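Local coordinates for TRAP solute Binding Protein (Uncultured marine bacterium, PDB 5I7I) that probably delivers small aromatic acids to a TRAP-type membrane transporter as its solute-binding component, here holding 3-hydroxybenzoate, at residues 143-146 / 147-150; 188-191 / 192-195; 205-209 / 210-214. All blocks are in the same frame, centred on the assembly; numbering follows the deposited sequence.

Contact 1 of 3, residues 143-146 / 147-150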
ATOM      1  N   CYS A 143      -0.662  -2.646  -4.773  1.00  5.22           N
ATOM      2  CA  CYS A 143      -1.331  -1.782  -3.816  1.00  6.25           C
ATOM      3  C   CYS A 143      -2.504  -2.519  -3.206  1.00  5.88           C
ATOM      4  O   CYS A 143      -2.914  -3.578  -3.683  1.00  6.90           O
ATOM      5  CB  CYS A 143      -1.778  -0.476  -4.475  1.00  6.52           C
ATOM      6  SG  CYS A 143      -2.968  -0.692  -5.808  1.00  7.20           S
ATOM      7  N   HIS A 144      -3.078  -1.911  -2.176  1.00  6.41           N
ATOM      8  CA  HIS A 144      -4.253  -2.457  -1.525  1.00  5.92           C
ATOM      9  C   HIS A 144      -5.532  -1.985  -2.227  1.00  5.57           C
ATOM     10  O   HIS A 144      -5.541  -1.035  -3.012  1.00  6.46           O
ATOM     11  CB  HIS A 144      -4.255  -2.150  -0.019  1.00  5.75           C
ATOM     12  CG  HIS A 144      -4.149  -0.699   0.375  1.00  6.13           C
ATOM     13  ND1 HIS A 144      -5.196   0.195   0.262  1.00  6.28           N
ATOM     14  CD2 HIS A 144      -3.149  -0.022   1.000  1.00  7.80           C
ATOM     15  CE1 HIS A 144      -4.831   1.364   0.768  1.00  5.95           C
ATOM     16  NE2 HIS A 144      -3.603   1.256   1.239  1.00  7.23           N
ATOM     17  N   ALA A 145      -6.624  -2.683  -1.966  1.00  6.10           N
ATOM     18  CA  ALA A 145      -7.919  -2.176  -2.397  1.00  7.02           C
ATOM     19  C   ALA A 145      -8.157  -0.816  -1.751  1.00  5.53           C
ATOM     20  O   ALA A 145      -7.576  -0.508  -0.717  1.00  5.90           O
ATOM     21  CB  ALA A 145      -9.009  -3.156  -1.986  1.00  7.91           C
ATOM     22  N   PRO A 146      -8.978   0.035  -2.349  1.00  6.06           N
ATOM     23  CA  PRO A 146      -9.107   1.396  -1.816  1.00  7.31           C
ATOM     24  C   PRO A 146      -9.338   1.446  -0.316  1.00  6.51           C
ATOM     25  O   PRO A 146     -10.130   0.689   0.249  1.00  7.38           O
ATOM     26  CB  PRO A 146     -10.284   1.973  -2.594  1.00  8.81           C
ATOM     27  CG  PRO A 146     -10.221   1.261  -3.905  1.00  9.83           C
ATOM     28  CD  PRO A 146      -9.793  -0.155  -3.561  1.00  8.94           C
ATOM     29  N   GLY A 147      -8.620   2.338   0.334  1.00  5.94           N
ATOM     30  CA  GLY A 147      -8.777   2.513   1.759  1.00  6.03           C
ATOM     31  C   GLY A 147     -10.126   3.079   2.166  1.00  5.77           C
ATOM     32  O   GLY A 147     -10.847   3.699   1.378  1.00  7.38           O
ATOM     33  N   LYS A 148     -10.463   2.826   3.434  1.00  5.45           N
ATOM     34  CA  LYS A 148     -11.692   3.284   4.056  1.00  5.30           C
ATOM     35  C   LYS A 148     -11.338   4.173   5.244  1.00  4.66           C
ATOM     36  O   LYS A 148     -10.195   4.210   5.727  1.00  5.89           O
ATOM     37  CB  LYS A 148     -12.557   2.093   4.475  1.00  5.87           C
ATOM     38  CG  LYS A 148     -13.175   1.299   3.312  1.00  7.80           C
ATOM     39  CD  LYS A 148     -12.257   0.235   2.686  1.00  7.13           C
ATOM     40  CE  LYS A 148     -12.882  -0.381   1.457  1.00  7.33           C
ATOM     41  NZ  LYS A 148     -11.957  -1.305   0.743  1.00  7.40           N
ATOM     42  N   ILE A 149     -12.352   4.895   5.726  1.00  6.41           N
ATOM     43  CA  ILE A 149     -12.237   5.843   6.831  1.00  5.55           C
ATOM     44  C   ILE A 149     -12.798   5.191   8.081  1.00  7.94           C
ATOM     45  O   ILE A 149     -13.945   4.737   8.084  1.00  7.72           O
ATOM     46  CB  ILE A 149     -13.000   7.142   6.510  1.00  6.44           C
ATOM     47  CG1 ILE A 149     -12.411   7.822   5.286  1.00  7.17           C
ATOM     48  CG2 ILE A 149     -12.992   8.087   7.687  1.00  9.40           C
ATOM     49  CD1 ILE A 149     -13.288   8.905   4.687  1.00  8.47           C
ATOM     50  N   HIS A 150     -12.020   5.201   9.154  1.00  6.27           N
ATOM     51  CA  HIS A 150     -12.395   4.534  10.390  1.00  6.50           C
ATOM     52  C   HIS A 150     -12.312   5.511  11.548  1.00  8.02           C
ATOM     53  O   HIS A 150     -11.314   6.228  11.704  1.00  7.18           O
ATOM     54  CB  HIS A 150     -11.475   3.345  10.627  1.00  7.08           C
ATOM     55  CG  HIS A 150     -11.324   2.494   9.410  1.00  6.36           C
ATOM     56  ND1 HIS A 150     -12.254   1.550   9.039  1.00  6.50           N
ATOM     57  CD2 HIS A 150     -10.376   2.484   8.451  1.00  6.24           C
ATOM     58  CE1 HIS A 150     -11.873   0.985   7.909  1.00  6.37           C
ATOM     59  NE2 HIS A 150     -10.742   1.544   7.528  1.00  6.01           N
TER
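Lys148 reaches back to Pro146 because its chain, with CG anti to the carbonyl carbon (chi1 -70°), bends at the next bond and then runs extended. The bend brings NZ to within 2.7 Å of Pro146 O, almost in line with the carbonyl bond, and CE and CD lie alongside the same oxygen, CE at 3.2 Å. A long, flexible amine suits this place, since it can double back over two residues and still present its charge: NZ also forms a salt bridge with Glu278 of helix 264-287. With an alanine here, Pro146 O is likely to lose this donor and the carboxylate of Glu278 its positive mate.

On the preceding residues a second side chain bonds to a nearby backbone carbonyl. His144 carries CG between its backbone N and carbonyl carbon (chi1 56°), which swings the imidazole forward along the chain. ND1 then donates to Ala145 O at 2.7 Å, nearly straight and in the ring plane, although it approaches the carbonyl from above its plane. The ring edge faces the Gly147 backbone, CE1 lying 3.9 Å from Gly147 N, and the bond restrains rotation of the imidazole beside the 3-hydroxybenzoate it touches. Pro146, with its fixed phi, stiffens the extended connection that carries the chain from strand 136-143 of one sheet to strand 148-151 of the other.

ND1, donating to a carbonyl, carries a hydrogen, and two successive carbonyls of this buried connection are thus each satisfied by a side-chain N-H donor.

Contact 2 of 3, residues 188-191 / 192-195. With 3HB (3-hydroxybenzoic acid), chain C.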
ATOM      1  N   MET A 188       1.811   7.787  10.593  1.00 10.74           N
ATOM      2  CA  MET A 188       2.576   6.753  11.292  1.00  9.56           C
ATOM      3  C   MET A 188       2.424   5.418  10.569  1.00  9.32           C
ATOM      4  O   MET A 188       1.387   5.171   9.934  1.00  9.13           O
ATOM      5  CB  MET A 188       2.102   6.584  12.738  1.00 10.61           C
ATOM      6  CG  MET A 188       0.696   5.981  12.846  1.00 11.45           C
ATOM      7  SD  MET A 188      -0.050   6.197  14.466  1.00 12.89           S
ATOM      8  CE  MET A 188      -0.327   7.968  14.430  1.00 17.71           C
ATOM      9  N   PRO A 189       3.425   4.532  10.645  1.00  9.02           N
ATOM     10  CA  PRO A 189       3.232   3.164  10.143  1.00  8.39           C
ATOM     11  C   PRO A 189       2.116   2.455  10.894  1.00  7.40           C
ATOM     12  O   PRO A 189       1.783   2.790  12.033  1.00  8.90           O
ATOM     13  CB  PRO A 189       4.594   2.504  10.380  1.00  9.39           C
ATOM     14  CG  PRO A 189       5.571   3.657  10.382  1.00  8.92           C
ATOM     15  CD  PRO A 189       4.821   4.764  11.074  1.00  8.64           C
ATOM     16  N   VAL A 190       1.513   1.486  10.228  1.00  6.96           N
ATOM     17  CA  VAL A 190       0.277   0.884  10.730  1.00  6.91           C
ATOM     18  C   VAL A 190       0.431   0.199  12.089  1.00  8.72           C
ATOM     19  O   VAL A 190      -0.537   0.197  12.863  1.00  8.85           O
ATOM     20  CB  VAL A 190      -0.403  -0.001   9.665  1.00  7.14           C
ATOM     21  CG1 VAL A 190       0.367  -1.268   9.422  1.00  8.25           C
ATOM     22  CG2 VAL A 190      -1.849  -0.306  10.060  1.00  8.33           C
ATOM     23  N   PRO A 191       1.575  -0.384  12.460  1.00  8.34           N
ATOM     24  CA  PRO A 191       1.637  -1.040  13.778  1.00 10.02           C
ATOM     25  C   PRO A 191       1.476  -0.084  14.952  1.00  9.78           C
ATOM     26  O   PRO A 191       1.245  -0.552  16.066  1.00 10.78           O
ATOM     27  CB  PRO A 191       3.018  -1.713  13.789  1.00 11.07           C
ATOM     28  CG  PRO A 191       3.384  -1.830  12.351  1.00  9.06           C
ATOM     29  CD  PRO A 191       2.833  -0.589  11.721  1.00  9.39           C
ATOM     30  N   ALA A 192       1.596   1.226  14.732  1.00  9.13           N
ATOM     31  CA  ALA A 192       1.470   2.241  15.774  1.00 11.19           C
ATOM     32  C   ALA A 192       0.037   2.734  15.965  1.00  9.68           C
ATOM     33  O   ALA A 192      -0.236   3.446  16.942  1.00 11.36           O
ATOM     34  CB  ALA A 192       2.346   3.445  15.410  1.00 10.22           C
ATOM     35  N   VAL A 193      -0.880   2.350  15.081  1.00  9.89           N
ATOM     36  CA  VAL A 193      -2.212   2.948  15.059  1.00  8.95           C
ATOM     37  C   VAL A 193      -3.017   2.558  16.296  1.00 11.02           C
ATOM     38  O   VAL A 193      -3.692   3.398  16.907  1.00 11.51           O
ATOM     39  CB  VAL A 193      -2.938   2.531  13.776  1.00  8.15           C
ATOM     40  CG1 VAL A 193      -4.407   2.912  13.836  1.00  8.33           C
ATOM     41  CG2 VAL A 193      -2.277   3.184  12.578  1.00  8.55           C
ATOM     42  N   ALA A 194      -3.030   1.265  16.638  1.00 10.63           N
ATOM     43  CA  ALA A 194      -3.873   0.802  17.742  1.00 14.15           C
ATOM     44  C   ALA A 194      -3.520   1.527  19.026  1.00 13.56           C
ATOM     45  O   ALA A 194      -4.405   1.984  19.761  1.00 13.94           O
ATOM     46  CB  ALA A 194      -3.727  -0.706  17.933  1.00 15.14           C
ATOM     47  N   GLY A 195      -2.221   1.628  19.322  1.00 11.96           N
ATOM     48  CA  GLY A 195      -1.805   2.296  20.541  1.00 14.34           C
ATOM     49  C   GLY A 195      -2.178   3.762  20.536  1.00 13.33           C
ATOM     50  O   GLY A 195      -2.597   4.317  21.556  1.00 14.23           O
TER
HETATM   51  C1' 3HB C 401      -0.894   1.150   5.921  1.00  6.71           C
HETATM   52  O1' 3HB C 401      -1.929   1.858   5.814  1.00  6.21           O
HETATM   53  O2' 3HB C 401       0.155   1.636   6.416  1.00  6.74           O
HETATM   54  C1  3HB C 401      -0.917  -0.319   5.517  1.00  5.35           C
HETATM   55  C2  3HB C 401      -2.020  -0.817   4.827  1.00  6.65           C
HETATM   56  C3  3HB C 401      -2.064  -2.139   4.462  1.00  6.31           C
HETATM   57  C4  3HB C 401      -1.038  -2.983   4.797  1.00  5.94           C
HETATM   58  C5  3HB C 401       0.068  -2.488   5.482  1.00  6.92           C
HETATM   59  C6  3HB C 401       0.132  -1.159   5.849  1.00  6.66           C
HETATM   60  O3  3HB C 401      -3.161  -2.610   3.778  1.00  7.59           O
HETATM   61  O   HOH W   1      -1.870  -0.900  15.120  1.00  9.55           O
HETATM   62  O   HOH W   2       0.047   0.083  18.463  1.00 14.18           O
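Val190 O is gripped by two donors: Val193 N, at 3.1 Å, and a water that donates a hydrogen bond to it at 2.8 Å. That water in turn accepts from Ala194 N, so it inserts itself between carbonyl and amide where the chain winds into the helix. A second water repeats the pattern one residue on, donating to Pro191 O at 2.8 Å and accepting from Gly195 N. One residue earlier, Ala192 N bonds to Pro189 O at 3.1 Å. Solvent therefore bridges successive carbonyls and amides at the helix entry. The prolines suit this place because their rings fix phi, and Pro191 has no N-H to satisfy there.

Met188 lies against Ala192 and Val193. Its CG sits between the backbone N and the carbonyl carbon (chi1 69°), the chain runs extended to the sulfur, and SD comes to rest 3.8 Å from Ala192 CB, while CG meets Val193 CG2 with the two side chains crossing at about a right angle. The small methyl of Ala192 accepts the thioether closely. Val193 CG2 also meets Val190 CG2, at 4.3 Å.

Val190 turns its other branch to the ligand: CG1 stands off the plane of the 3-hydroxybenzoate ring and just beyond its rim, 3.6 Å from C6, as an apolar wall of the pocket. Its backbone N is bonded to Tyr94 OH, and Met188 O to Arg168 NH2; both side chains also bind the ligand. The segment links strand 184-187 to helix 193-198, with Val193 packing on Met205 of strand 204-207 and on Leu217 of helix 217-220, and Val190 on Val207.

Contact 3 of 3, residues 205-209 / 210-214. With 3HB (3-hydroxybenzoic acid), chain C.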
ATOM      1  N   MET A 205      -8.462   6.720  11.504  1.00  7.70           N
ATOM      2  CA  MET A 205      -7.408   6.446  10.539  1.00  7.66           C
ATOM      3  C   MET A 205      -8.036   6.067   9.216  1.00  8.89           C
ATOM      4  O   MET A 205      -9.211   5.684   9.139  1.00  7.22           O
ATOM      5  CB  MET A 205      -6.475   5.310  10.975  1.00  7.43           C
ATOM      6  CG  MET A 205      -7.124   3.930  11.007  1.00  8.36           C
ATOM      7  SD  MET A 205      -8.148   3.655  12.436  1.00  9.52           S
ATOM      8  CE  MET A 205      -8.555   1.930  12.148  1.00 12.11           C
ATOM      9  N   VAL A 206      -7.207   6.111   8.182  1.00  6.38           N
ATOM     10  CA  VAL A 206      -7.501   5.421   6.935  1.00  6.02           C
ATOM     11  C   VAL A 206      -6.618   4.188   6.817  1.00  6.14           C
ATOM     12  O   VAL A 206      -5.419   4.229   7.128  1.00  6.60           O
ATOM     13  CB  VAL A 206      -7.413   6.314   5.684  1.00  6.29           C
ATOM     14  CG1 VAL A 206      -8.514   7.323   5.686  1.00  7.03           C
ATOM     15  CG2 VAL A 206      -6.065   6.952   5.561  1.00  6.82           C
ATOM     16  N   VAL A 207      -7.250   3.080   6.435  1.00  5.14           N
ATOM     17  CA  VAL A 207      -6.623   1.822   6.033  1.00  5.99           C
ATOM     18  C   VAL A 207      -7.661   1.061   5.229  1.00  4.27           C
ATOM     19  O   VAL A 207      -8.867   1.266   5.419  1.00  5.95           O
ATOM     20  CB  VAL A 207      -6.220   0.916   7.215  1.00  6.61           C
ATOM     21  CG1 VAL A 207      -4.861   1.284   7.775  1.00  7.04           C
ATOM     22  CG2 VAL A 207      -7.258   0.927   8.327  1.00  6.76           C
ATOM     23  N   PRO A 208      -7.253   0.137   4.377  1.00  5.54           N
ATOM     24  CA  PRO A 208      -8.203  -0.836   3.845  1.00  5.53           C
ATOM     25  C   PRO A 208      -8.626  -1.786   4.955  1.00  5.31           C
ATOM     26  O   PRO A 208      -8.045  -1.821   6.036  1.00  7.00           O
ATOM     27  CB  PRO A 208      -7.399  -1.556   2.763  1.00  5.60           C
ATOM     28  CG  PRO A 208      -5.998  -1.534   3.319  1.00  7.33           C
ATOM     29  CD  PRO A 208      -5.855  -0.224   4.052  1.00  6.14           C
ATOM     30  N   TRP A 209      -9.659  -2.578   4.689  1.00  5.72           N
ATOM     31  CA  TRP A 209     -10.100  -3.540   5.697  1.00  7.06           C
ATOM     32  C   TRP A 209      -9.007  -4.550   6.026  1.00  7.69           C
ATOM     33  O   TRP A 209      -8.904  -4.991   7.171  1.00  7.07           O
ATOM     34  CB  TRP A 209     -11.319  -4.302   5.204  1.00  6.03           C
ATOM     35  CG  TRP A 209     -12.575  -3.554   4.957  1.00  5.81           C
ATOM     36  CD1 TRP A 209     -13.192  -3.376   3.748  1.00  7.62           C
ATOM     37  CD2 TRP A 209     -13.432  -2.950   5.932  1.00  7.52           C
ATOM     38  NE1 TRP A 209     -14.364  -2.696   3.909  1.00  7.22           N
ATOM     39  CE2 TRP A 209     -14.541  -2.426   5.239  1.00  7.56           C
ATOM     40  CE3 TRP A 209     -13.385  -2.821   7.321  1.00  7.03           C
ATOM     41  CZ2 TRP A 209     -15.581  -1.779   5.887  1.00  8.93           C
ATOM     42  CZ3 TRP A 209     -14.418  -2.190   7.958  1.00  7.02           C
ATOM     43  CH2 TRP A 209     -15.510  -1.675   7.242  1.00  8.52           C
ATOM     44  N   GLU A 210      -8.219  -4.974   5.024  1.00  5.44           N
ATOM     45  CA  GLU A 210      -7.470  -6.231   5.136  1.00  6.81           C
ATOM     46  C   GLU A 210      -6.443  -6.201   6.247  1.00  7.08           C
ATOM     47  O   GLU A 210      -6.141  -7.250   6.825  1.00  7.06           O
ATOM     48  CB  GLU A 210      -6.782  -6.561   3.805  1.00  7.99           C
ATOM     49  CG  GLU A 210      -5.654  -5.602   3.401  1.00  5.98           C
ATOM     50  CD  GLU A 210      -4.269  -6.032   3.854  1.00  6.49           C
ATOM     51  OE1 GLU A 210      -3.319  -5.227   3.686  1.00  7.56           O
ATOM     52  OE2 GLU A 210      -4.105  -7.165   4.369  1.00  7.13           O
ATOM     53  N   ILE A 211      -5.879  -5.025   6.543  1.00  6.92           N
ATOM     54  CA  ILE A 211      -4.818  -4.904   7.547  1.00  6.83           C
ATOM     55  C   ILE A 211      -5.384  -4.822   8.955  1.00  7.05           C
ATOM     56  O   ILE A 211      -4.642  -4.998   9.924  1.00  8.77           O
ATOM     57  CB  ILE A 211      -3.893  -3.702   7.207  1.00  6.15           C
ATOM     58  CG1 ILE A 211      -2.602  -3.718   8.033  1.00  7.84           C
ATOM     59  CG2 ILE A 211      -4.628  -2.390   7.374  1.00  7.10           C
ATOM     60  CD1 ILE A 211      -1.739  -4.948   7.826  1.00  9.61           C
ATOM     61  N   MET A 212      -6.682  -4.567   9.099  1.00  6.55           N
ATOM     62  CA  MET A 212      -7.203  -4.175  10.406  1.00  6.02           C
ATOM     63  C   MET A 212      -7.179  -5.311  11.406  1.00  5.86           C
ATOM     64  O   MET A 212      -6.788  -5.078  12.564  1.00  7.39           O
ATOM     65  CB  MET A 212      -8.601  -3.584  10.258  1.00  6.58           C
ATOM     66  CG  MET A 212      -8.592  -2.271   9.535  1.00  7.54           C
ATOM     67  SD  MET A 212     -10.213  -1.573   9.224  1.00  8.00           S
ATOM     68  CE  MET A 212     -10.774  -1.183  10.866  1.00  9.60           C
ATOM     69  N   PRO A 213      -7.596  -6.527  11.070  1.00  7.52           N
ATOM     70  CA  PRO A 213      -7.700  -7.545  12.126  1.00  7.82           C
ATOM     71  C   PRO A 213      -6.357  -7.920  12.710  1.00  8.58           C
ATOM     72  O   PRO A 213      -6.293  -8.336  13.873  1.00 10.71           O
ATOM     73  CB  PRO A 213      -8.389  -8.714  11.415  1.00  9.71           C
ATOM     74  CG  PRO A 213      -9.168  -8.056  10.299  1.00  9.16           C
ATOM     75  CD  PRO A 213      -8.244  -6.969   9.820  1.00  7.84           C
ATOM     76  N   SER A 214      -5.281  -7.759  11.945  1.00  7.46           N
ATOM     77  CA  SER A 214      -3.943  -8.086  12.420  1.00  8.77           C
ATOM     78  C   SER A 214      -3.507  -7.193  13.575  1.00  9.94           C
ATOM     79  O   SER A 214      -2.578  -7.554  14.303  1.00 10.13           O
ATOM     80  CB  SER A 214      -2.942  -7.952  11.274  1.00  9.53           C
ATOM     81  OG  SER A 214      -3.355  -8.714  10.155  1.00 10.25           O
TER
HETATM   82  C1' 3HB C 401      -0.894   1.150   5.921  1.00  6.71           C
HETATM   83  O1' 3HB C 401      -1.929   1.858   5.814  1.00  6.21           O
HETATM   84  O2' 3HB C 401       0.155   1.636   6.416  1.00  6.74           O
HETATM   85  C1  3HB C 401      -0.917  -0.319   5.517  1.00  5.35           C
HETATM   86  C2  3HB C 401      -2.020  -0.817   4.827  1.00  6.65           C
HETATM   87  C3  3HB C 401      -2.064  -2.139   4.462  1.00  6.31           C
HETATM   88  C4  3HB C 401      -1.038  -2.983   4.797  1.00  5.94           C
HETATM   89  C5  3HB C 401       0.068  -2.488   5.482  1.00  6.92           C
HETATM   90  C6  3HB C 401       0.132  -1.159   5.849  1.00  6.66           C
HETATM   91  O3  3HB C 401      -3.161  -2.610   3.778  1.00  7.59           O
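Ile211 lays CG2 against Val207, 3.7 Å from its CB, the two side chains crossing at about a right angle. Branching lets the isoleucine serve two sides, for CG1, anti to the backbone N (chi1 -167°), lies over the face of the 3-hydroxybenzoate ring, 3.7 Å above ligand atom C4. Val207 in turn offers CG1 to ligand atom O1' and CG2 to Met212 CG. Valine, short and branched, can meet the pocket with one methyl and the interior with the other.

Glu210 places CG between its backbone N and carbonyl carbon (chi1 67°) and bends again at the next bond, which brings OE1 to 2.6 Å from the ligand hydroxyl O3, the hydroxyl donating. OE2 is bonded to Asn38, so the carboxylate is held at both oxygens. Pro208 lies beside Glu210, pointing the same way, and its CG approaches O3 at 3.1 Å.

Met212 N bonds to Trp209 O at 3.0 Å. The side chain of Met212, extended and then bent at the sulfur, passes close to Pro208 O, sets SD 3.9 Å from Trp209 CE3 in an oblique Met-aromatic contact, and ends with CE 4.0 Å from Met205 CE. A flexible thioether can bend to touch both the indole and Met205 of the strand.

The turn leaves strand 204-207, which is flanked in its sheet by strands 148-151 and 166-169, and leads to helix 217-220; Trp209 packs on helix 264-287, whose Glu278 accepts from Trp209 N and Glu210 N.

Overall arrangement
Contacts 1 and 3 are buried and contact 2 is partly exposed, which fits the two waters that complete its helix entry, whereas contact 1 relies on charged and imidazole donors and contact 3 mainly on apolar packing. Contacts 1 and 3 share neighbouring strands of one sheet, 148-151 and 204-207, paired by backbone bonds and tied further by His150 NE2 to Val207 O, 2.8 Å. Contact 2 stands beside contact 3, Val190 packing on Ile211 and Val207, but does not touch contact 1. All three supply residues to the 3-hydroxybenzoate pocket: His144 from the first, Val190 from the second, and four residues, including the hydroxyl-binding Glu210, from the third.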